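Local coordinates for protein putative ketosteroid isomerase (Parabacteroides distasonis ATCC 8503, PDB 3KE7) that is a putative ketosteroid isomerase with a SnoaL-like, NTF2-type fold, its natural substrate not established, at residues Q59-T62 and Y63-M67. Numbering follows the deposited sequence.
Sequences QLRT and YYKGM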
ATOM      1  N   GLN B  59     -13.286 -13.237   1.830  1.00  7.87           N
ATOM      2  CA  GLN B  59     -13.908 -12.127   1.087  0.50  9.18           C
ATOM      3  C   GLN B  59     -13.217 -11.926  -0.244  1.00  7.65           C
ATOM      4  O   GLN B  59     -13.875 -11.686  -1.266  1.00  8.23           O
ATOM      5  CB  GLN B  59     -13.856 -10.812   1.838  0.50 11.36           C
ATOM      6  CG  GLN B  59     -14.969 -10.590   2.821  0.50 11.49           C
ATOM      7  CD  GLN B  59     -14.911  -9.216   3.461  0.50  9.79           C
ATOM      8  OE1 GLN B  59     -14.200  -8.314   2.991  0.50 11.61           O
ATOM      9  NE2 GLN B  59     -15.655  -9.044   4.549  0.50 15.96           N
ATOM     10  N   LEU B  60     -11.888 -11.989  -0.232  1.00  6.93           N
ATOM     11  CA  LEU B  60     -11.115 -11.843  -1.465  1.00  5.97           C
ATOM     12  C   LEU B  60     -11.521 -12.942  -2.469  1.00  6.03           C
ATOM     13  O   LEU B  60     -11.711 -12.685  -3.648  1.00  5.78           O
ATOM     14  CB  LEU B  60      -9.616 -11.886  -1.192  1.00  6.11           C
ATOM     15  CG  LEU B  60      -8.781 -11.528  -2.426  1.00  7.56           C
ATOM     16  CD1 LEU B  60      -8.897 -10.031  -2.790  1.00  8.37           C
ATOM     17  CD2 LEU B  60      -7.326 -11.939  -2.192  1.00 10.20           C
ATOM     18  N   ARG B  61     -11.581 -14.177  -2.001  1.00  5.70           N
ATOM     19  CA  ARG B  61     -11.964 -15.328  -2.810  1.00  7.58           C
ATOM     20  C   ARG B  61     -13.334 -15.124  -3.427  1.00  6.71           C
ATOM     21  O   ARG B  61     -13.492 -15.298  -4.628  1.00  6.65           O
ATOM     22  CB  ARG B  61     -11.905 -16.606  -1.982  1.00  8.48           C
ATOM     23  CG  ARG B  61     -12.247 -17.813  -2.811  1.00  8.25           C
ATOM     24  CD  ARG B  61     -12.455 -19.062  -1.943  1.00 15.48           C
ATOM     25  NE  ARG B  61     -11.478 -19.129  -0.874  1.00 25.49           N
ATOM     26  CZ  ARG B  61     -10.220 -19.522  -1.009  1.00 27.42           C
ATOM     27  NH1 ARG B  61      -9.748 -19.917  -2.197  1.00 33.23           N
ATOM     28  NH2 ARG B  61      -9.421 -19.524   0.065  1.00 27.75           N
ATOM     29  N   THR B  62     -14.310 -14.740  -2.639  1.00  7.07           N
ATOM     30  CA  THR B  62     -15.656 -14.466  -3.139  1.00  8.11           C
ATOM     31  C   THR B  62     -15.665 -13.412  -4.233  1.00  7.51           C
ATOM     32  O   THR B  62     -16.331 -13.561  -5.258  1.00  8.05           O
ATOM     33  CB  THR B  62     -16.560 -14.044  -1.961  1.00 10.40           C
ATOM     34  OG1 THR B  62     -16.585 -15.135  -1.035  1.00 14.49           O
ATOM     35  CG2 THR B  62     -17.997 -13.716  -2.444  1.00 14.41           C
ATOM     36  N   TYR B  63     -14.898 -12.340  -4.041  1.00  6.80           N
ATOM     37  CA  TYR B  63     -14.796 -11.284  -5.035  1.00  6.40           C
ATOM     38  C   TYR B  63     -14.171 -11.810  -6.355  1.00  5.25           C
ATOM     39  O   TYR B  63     -14.699 -11.606  -7.459  1.00  5.52           O
ATOM     40  CB  TYR B  63     -13.947 -10.149  -4.462  1.00  7.61           C
ATOM     41  CG  TYR B  63     -13.773  -8.978  -5.370  1.00  5.51           C
ATOM     42  CD1 TYR B  63     -14.861  -8.258  -5.804  1.00  9.44           C
ATOM     43  CD2 TYR B  63     -12.507  -8.568  -5.777  1.00  7.13           C
ATOM     44  CE1 TYR B  63     -14.701  -7.168  -6.636  1.00  7.86           C
ATOM     45  CE2 TYR B  63     -12.334  -7.460  -6.558  1.00  7.67           C
ATOM     46  CZ  TYR B  63     -13.447  -6.781  -7.010  1.00  6.54           C
ATOM     47  OH  TYR B  63     -13.337  -5.675  -7.861  1.00 10.05           O
ATOM     48  N   TYR B  64     -13.058 -12.521  -6.222  1.00  5.28           N
ATOM     49  CA  TYR B  64     -12.354 -13.038  -7.380  1.00  5.13           C
ATOM     50  C   TYR B  64     -13.133 -14.106  -8.138  1.00  4.69           C
ATOM     51  O   TYR B  64     -12.996 -14.246  -9.361  1.00  5.78           O
ATOM     52  CB  TYR B  64     -10.964 -13.605  -6.959  1.00  6.24           C
ATOM     53  CG  TYR B  64      -9.846 -12.640  -7.103  1.00  5.97           C
ATOM     54  CD1 TYR B  64      -9.626 -11.652  -6.196  1.00  8.21           C
ATOM     55  CD2 TYR B  64      -8.997 -12.741  -8.175  1.00  6.90           C
ATOM     56  CE1 TYR B  64      -8.575 -10.770  -6.325  1.00  7.99           C
ATOM     57  CE2 TYR B  64      -7.944 -11.857  -8.348  1.00 10.06           C
ATOM     58  CZ  TYR B  64      -7.730 -10.881  -7.419  1.00  7.72           C
ATOM     59  OH  TYR B  64      -6.665 -10.006  -7.652  1.00  8.48           O
ATOM     60  N   LYS B  65     -14.014 -14.819  -7.447  1.00  6.17           N
ATOM     61  CA  LYS B  65     -14.850 -15.809  -8.109  1.00  4.50           C
ATOM     62  C   LYS B  65     -15.748 -15.167  -9.163  1.00  4.66           C
ATOM     63  O   LYS B  65     -16.152 -15.843 -10.099  1.00  5.54           O
ATOM     64  CB  LYS B  65     -15.730 -16.532  -7.098  1.00  4.99           C
ATOM     65  CG  LYS B  65     -14.987 -17.578  -6.290  1.00  9.31           C
ATOM     66  CD  LYS B  65     -15.814 -18.139  -5.084  1.00 11.54           C
ATOM     67  CE  LYS B  65     -17.170 -18.624  -5.467  1.00 11.32           C
ATOM     68  NZ  LYS B  65     -17.134 -19.936  -6.226  1.00 14.15           N
ATOM     69  N   GLY B  66     -16.023 -13.878  -9.036  1.00  4.87           N
ATOM     70  CA  GLY B  66     -16.899 -13.183  -9.975  1.00  6.39           C
ATOM     71  C   GLY B  66     -16.161 -12.468 -11.084  1.00  6.44           C
ATOM     72  O   GLY B  66     -16.792 -11.905 -11.960  1.00  9.46           O
HETATM   73  N   MSE B  67     -14.826 -12.459 -11.039  1.00  5.35           N
HETATM   74  CA  MSE B  67     -14.053 -11.741 -12.028  1.00  7.32           C
HETATM   75  C   MSE B  67     -13.517 -12.621 -13.117  1.00  4.94           C
HETATM   76  O   MSE B  67     -13.130 -13.752 -12.901  1.00  6.39           O
HETATM   77  CB  MSE B  67     -12.878 -11.007 -11.369  1.00 10.27           C
HETATM   78  CG  MSE B  67     -13.307  -9.752 -10.618  1.00 13.66           C
HETATM   79 SE   MSE B  67     -11.893  -8.547 -10.197  0.75 12.80          SE
HETATM   80  CE  MSE B  67     -11.029  -9.676  -8.992  1.00  9.44           C
TER
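Three successive i to i+4 backbone bonds carry the helix from Gln-59, Leu-60 and Arg-61 to Tyr-63, Tyr-64 and Lys-65; the middle one, Tyr-64 N to Leu-60 O, spans 2.9 Å at an N-H...O angle of 165°. One turn apart, the side chains of Leu-60 and Tyr-64 lie alongside and point the same way. With CG anti to the backbone N (chi1 -171°), Leu-60 sets its CD1 methyl 3.6 Å from Tyr-64 CE1, while Leu-60 O sits at the edge of the ring, 3.5 Å from Tyr-64 CD1. The selenomethionine Met-67 curls back and lays its CE methyl 3.5 Å above the ring plane, over the centre. A serine in place of Tyr-64 would probably leave both Leu-60 CD1 and that methyl facing a gap. Farther round the helix, Lys-65 CG lies 3.2 Å from Arg-61 O before the chain bends away, and Arg-61 turns its guanidinium back to a salt bridge with Glu-58. Tyr-63 OH bonds to Asp-47 and Ser-49. Leu-60 and Tyr-64 both pack on Tyr-45 of strand 43-46, and Tyr-64 approaches the bound bicine: this is the packing of an amphipathic helix, 57-65, against the sheet beside the ligand pocket of an NTF2-like fold.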